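Local coordinates for protein polymerase X (Deinococcus radiodurans, PDB 2W9M) that probably extends DNA by adding deoxyribonucleotides as a family X DNA polymerase, and also carries a zinc-binding PHP domain with likely phosphoesterase activity, at residues R160-A170 with D187-A198. Sequence-based numbering, arbitrary orientation.
Sequences RQSLRAGLAVA and DVRRGLETVRAA
Arg160 reaches across Thr194, its extended methylene chain lying along Thr194 CG2. Its NH2 makes a long salt bridge, weak as a hydrogen bond, to Asp187 OD2 (3.4 Å), with guanidinium and carboxylate planes 23° apart, while Arg196 N sits over one guanidinium face. Asp187 OD1 is taken by Arg190 NH1, making a three-residue charge network. Were Arg160 an alanine, Asp187 OD2 would probably lose its guanidinium partner, keeping the weak bond from Arg196 N, and Thr194 CG2 its cover. Next, Gln161 N to Val195 O and Val195 N to Gln161 O, both 2.8 Å, form an antiparallel hydrogen-bonded pair. Ser162 OG N-caps the helix, accepting from Ala165 N. Leu163, its CG anti to the backbone N (chi1 177°), lays CB 3.6 Å from Leu192 O and CD1 against the same oxygen, with Val188 CA and Val195 CG2 slightly farther off. Gly166, without a side chain, lets Val188 CG1 and Ala198 CB come up to its carbonyl group. Leu167 CD1 meets Val188 CB at 4.0 Å, and Val169 and Ala170 rest on Ala198 CB. A short strand thus pairs antiparallel with strand 194-203 and runs into helix 163-176, which packs on Val188, Val195 and Ala198 within the family X polymerase part.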
loop_
_atom_site.group_PDB
_atom_site.type_symbol
_atom_site.label_atom_id
_atom_site.label_comp_id
_atom_site.label_asym_id
_atom_site.label_seq_id
_atom_site.Cartn_x
_atom_site.Cartn_y
_atom_site.Cartn_z
ATOM N N ARG A 160 -3.037 14.966 -5.372
ATOM C CA ARG A 160 -2.795 14.555 -4.000
ATOM C C ARG A 160 -1.676 13.514 -3.953
ATOM O O ARG A 160 -1.488 12.748 -4.901
ATOM C CB ARG A 160 -4.082 14.019 -3.373
ATOM C CG ARG A 160 -5.008 15.106 -2.838
ATOM C CD ARG A 160 -6.202 14.521 -2.075
ATOM N NE ARG A 160 -6.669 15.419 -1.016
ATOM C CZ ARG A 160 -6.506 15.194 0.285
ATOM N NH1 ARG A 160 -5.902 14.093 0.700
ATOM N NH2 ARG A 160 -6.958 16.067 1.177
ATOM N N GLN A 161 -0.922 13.503 -2.860
ATOM C CA GLN A 161 0.217 12.603 -2.712
ATOM C C GLN A 161 -0.159 11.355 -1.921
ATOM O O GLN A 161 -1.136 11.356 -1.178
ATOM C CB GLN A 161 1.368 13.324 -2.010
ATOM C CG GLN A 161 1.844 14.574 -2.731
ATOM C CD GLN A 161 2.309 14.276 -4.136
ATOM O OE1 GLN A 161 2.818 13.190 -4.413
ATOM N NE2 GLN A 161 2.140 15.237 -5.033
ATOM N N SER A 162 0.617 10.288 -2.086
ATOM C CA SER A 162 0.403 9.076 -1.308
ATOM C C SER A 162 0.837 9.329 0.127
ATOM O O SER A 162 1.674 10.194 0.379
ATOM C CB SER A 162 1.184 7.892 -1.895
ATOM O OG SER A 162 2.581 8.022 -1.684
ATOM N N LEU A 163 0.262 8.582 1.063
ATOM C CA LEU A 163 0.636 8.712 2.466
ATOM C C LEU A 163 2.133 8.490 2.649
ATOM O O LEU A 163 2.755 9.096 3.519
ATOM C CB LEU A 163 -0.139 7.715 3.324
ATOM C CG LEU A 163 0.202 7.700 4.816
ATOM C CD1 LEU A 163 0.021 9.087 5.426
ATOM C CD2 LEU A 163 -0.647 6.669 5.550
ATOM N N ARG A 164 2.708 7.619 1.822
ATOM C CA ARG A 164 4.128 7.294 1.916
ATOM C C ARG A 164 5.015 8.503 1.620
ATOM O O ARG A 164 5.888 8.841 2.412
ATOM C CB ARG A 164 4.482 6.136 0.975
ATOM C CG ARG A 164 5.943 5.727 1.038
ATOM C CD ARG A 164 6.335 4.771 -0.084
ATOM N NE ARG A 164 5.747 3.443 0.072
ATOM C CZ ARG A 164 4.831 2.933 -0.744
ATOM N NH1 ARG A 164 4.399 3.640 -1.781
ATOM N NH2 ARG A 164 4.349 1.716 -0.526
ATOM N N ALA A 165 4.787 9.147 0.478
ATOM C CA ALA A 165 5.562 10.325 0.088
ATOM C C ALA A 165 5.401 11.480 1.072
ATOM O O ALA A 165 6.383 12.091 1.487
ATOM C CB ALA A 165 5.183 10.772 -1.319
ATOM N N GLY A 166 4.161 11.782 1.440
ATOM C CA GLY A 166 3.891 12.856 2.380
ATOM C C GLY A 166 4.544 12.633 3.734
ATOM O O GLY A 166 5.105 13.550 4.329
ATOM N N LEU A 167 4.473 11.403 4.224
ATOM C CA LEU A 167 5.027 11.070 5.533
ATOM C C LEU A 167 6.553 11.071 5.505
ATOM O O LEU A 167 7.197 11.570 6.426
ATOM C CB LEU A 167 4.499 9.712 6.003
ATOM C CG LEU A 167 4.609 9.347 7.485
ATOM C CD1 LEU A 167 4.267 10.538 8.355
ATOM C CD2 LEU A 167 3.693 8.173 7.807
ATOM N N ALA A 168 7.127 10.511 4.442
ATOM C CA ALA A 168 8.578 10.503 4.267
ATOM C C ALA A 168 9.143 11.920 4.219
ATOM O O ALA A 168 10.132 12.221 4.883
ATOM C CB ALA A 168 8.956 9.742 3.002
ATOM N N VAL A 169 8.513 12.787 3.433
ATOM C CA VAL A 169 8.972 14.167 3.310
ATOM C C VAL A 169 8.839 14.930 4.630
ATOM O O VAL A 169 9.752 15.654 5.026
ATOM C CB VAL A 169 8.245 14.917 2.176
ATOM C CG1 VAL A 169 8.576 16.402 2.226
ATOM C CG2 VAL A 169 8.626 14.319 0.823
ATOM N N ALA A 170 7.716 14.758 5.317
ATOM C CA ALA A 170 7.533 15.406 6.614
ATOM C C ALA A 170 8.573 14.920 7.624
ATOM O O ALA A 170 9.126 15.712 8.389
ATOM C CB ALA A 170 6.127 15.185 7.143
ATOM N N ASP A 187 -2.895 15.832 7.429
ATOM C CA ASP A 187 -3.225 14.557 6.805
ATOM C C ASP A 187 -2.242 13.428 7.120
ATOM O O ASP A 187 -2.663 12.302 7.382
ATOM C CB ASP A 187 -3.404 14.735 5.295
ATOM C CG ASP A 187 -4.554 15.670 4.952
ATOM O OD1 ASP A 187 -5.206 16.184 5.888
ATOM O OD2 ASP A 187 -4.812 15.891 3.749
ATOM N N VAL A 188 -0.944 13.720 7.109
ATOM C CA VAL A 188 0.052 12.691 7.408
ATOM C C VAL A 188 -0.019 12.232 8.868
ATOM O O VAL A 188 0.185 11.054 9.165
ATOM C CB VAL A 188 1.492 13.134 7.054
ATOM C CG1 VAL A 188 1.516 13.767 5.680
ATOM C CG2 VAL A 188 2.031 14.101 8.088
ATOM N N ARG A 189 -0.327 13.159 9.771
ATOM C CA ARG A 189 -0.398 12.842 11.196
ATOM C C ARG A 189 -1.521 11.864 11.552
ATOM O O ARG A 189 -1.389 11.078 12.492
ATOM C CB ARG A 189 -0.557 14.111 12.030
ATOM C CG ARG A 189 -0.806 13.816 13.497
ATOM C CD ARG A 189 -1.185 15.053 14.270
ATOM N NE ARG A 189 -1.384 14.740 15.679
ATOM C CZ ARG A 189 -1.978 15.553 16.546
ATOM N NH1 ARG A 189 -2.434 16.733 16.146
ATOM N NH2 ARG A 189 -2.118 15.185 17.812
ATOM N N ARG A 190 -2.629 11.913 10.817
ATOM C CA ARG A 190 -3.751 11.034 11.127
ATOM C C ARG A 190 -3.951 9.910 10.109
ATOM O O ARG A 190 -4.915 9.147 10.197
ATOM C CB ARG A 190 -5.035 11.835 11.349
ATOM C CG ARG A 190 -5.461 12.695 10.184
ATOM C CD ARG A 190 -6.562 13.655 10.610
ATOM N NE ARG A 190 -7.583 13.777 9.578
ATOM C CZ ARG A 190 -7.473 14.561 8.514
ATOM N NH1 ARG A 190 -6.388 15.301 8.348
ATOM N NH2 ARG A 190 -8.450 14.605 7.619
ATOM N N GLY A 191 -3.032 9.811 9.154
ATOM C CA GLY A 191 -2.941 8.640 8.298
ATOM C C GLY A 191 -3.870 8.596 7.103
ATOM O O GLY A 191 -4.206 7.519 6.612
ATOM N N LEU A 192 -4.283 9.762 6.627
ATOM C CA LEU A 192 -5.133 9.821 5.451
ATOM C C LEU A 192 -4.475 9.024 4.324
ATOM O O LEU A 192 -3.327 9.281 3.968
ATOM C CB LEU A 192 -5.349 11.277 5.035
ATOM C CG LEU A 192 -6.770 11.631 4.607
ATOM C CD1 LEU A 192 -7.706 11.443 5.781
ATOM C CD2 LEU A 192 -6.838 13.055 4.079
ATOM N N GLU A 193 -5.196 8.050 3.773
ATOM C CA GLU A 193 -4.657 7.209 2.701
ATOM C C GLU A 193 -4.066 8.048 1.567
ATOM O O GLU A 193 -3.106 7.646 0.910
ATOM C CB GLU A 193 -5.725 6.248 2.164
ATOM C CG GLU A 193 -7.046 6.909 1.789
ATOM C CD GLU A 193 -7.984 7.083 2.976
ATOM O OE1 GLU A 193 -7.793 6.392 4.000
ATOM O OE2 GLU A 193 -8.917 7.908 2.880
ATOM N N THR A 194 -4.648 9.219 1.352
ATOM C CA THR A 194 -4.130 10.179 0.391
ATOM C C THR A 194 -3.943 11.522 1.102
ATOM O O THR A 194 -4.683 11.840 2.033
ATOM C CB THR A 194 -5.072 10.313 -0.810
ATOM O OG1 THR A 194 -4.726 9.330 -1.794
ATOM C CG2 THR A 194 -4.952 11.680 -1.421
ATOM N N VAL A 195 -2.950 12.298 0.674
ATOM C CA VAL A 195 -2.498 13.457 1.442
ATOM C C VAL A 195 -2.297 14.719 0.598
ATOM O O VAL A 195 -1.652 14.679 -0.451
ATOM C CB VAL A 195 -1.187 13.122 2.171
ATOM C CG1 VAL A 195 -0.287 14.330 2.237
ATOM C CG2 VAL A 195 -1.479 12.580 3.557
ATOM N N ARG A 196 -2.839 15.841 1.066
ATOM C CA ARG A 196 -2.754 17.094 0.317
ATOM C C ARG A 196 -1.355 17.702 0.344
ATOM O O ARG A 196 -0.948 18.382 -0.599
ATOM C CB ARG A 196 -3.771 18.112 0.835
ATOM C CG ARG A 196 -3.662 18.405 2.324
ATOM C CD ARG A 196 -4.753 19.374 2.782
ATOM N NE ARG A 196 -4.254 20.725 3.030
ATOM C CZ ARG A 196 -3.900 21.587 2.082
ATOM N NH1 ARG A 196 -3.968 21.248 0.801
ATOM N NH2 ARG A 196 -3.468 22.792 2.419
ATOM N N ALA A 197 -0.625 17.461 1.427
ATOM C CA ALA A 197 0.724 17.994 1.559
ATOM C C ALA A 197 1.480 17.365 2.721
ATOM O O ALA A 197 0.884 16.755 3.607
ATOM C CB ALA A 197 0.676 19.505 1.729
ATOM N N ALA A 198 2.802 17.513 2.707
ATOM C CA ALA A 198 3.611 17.171 3.868
ATOM C C ALA A 198 3.451 18.283 4.897
ATOM O O ALA A 198 4.067 19.341 4.777
ATOM C CB ALA A 198 5.064 17.012 3.479
#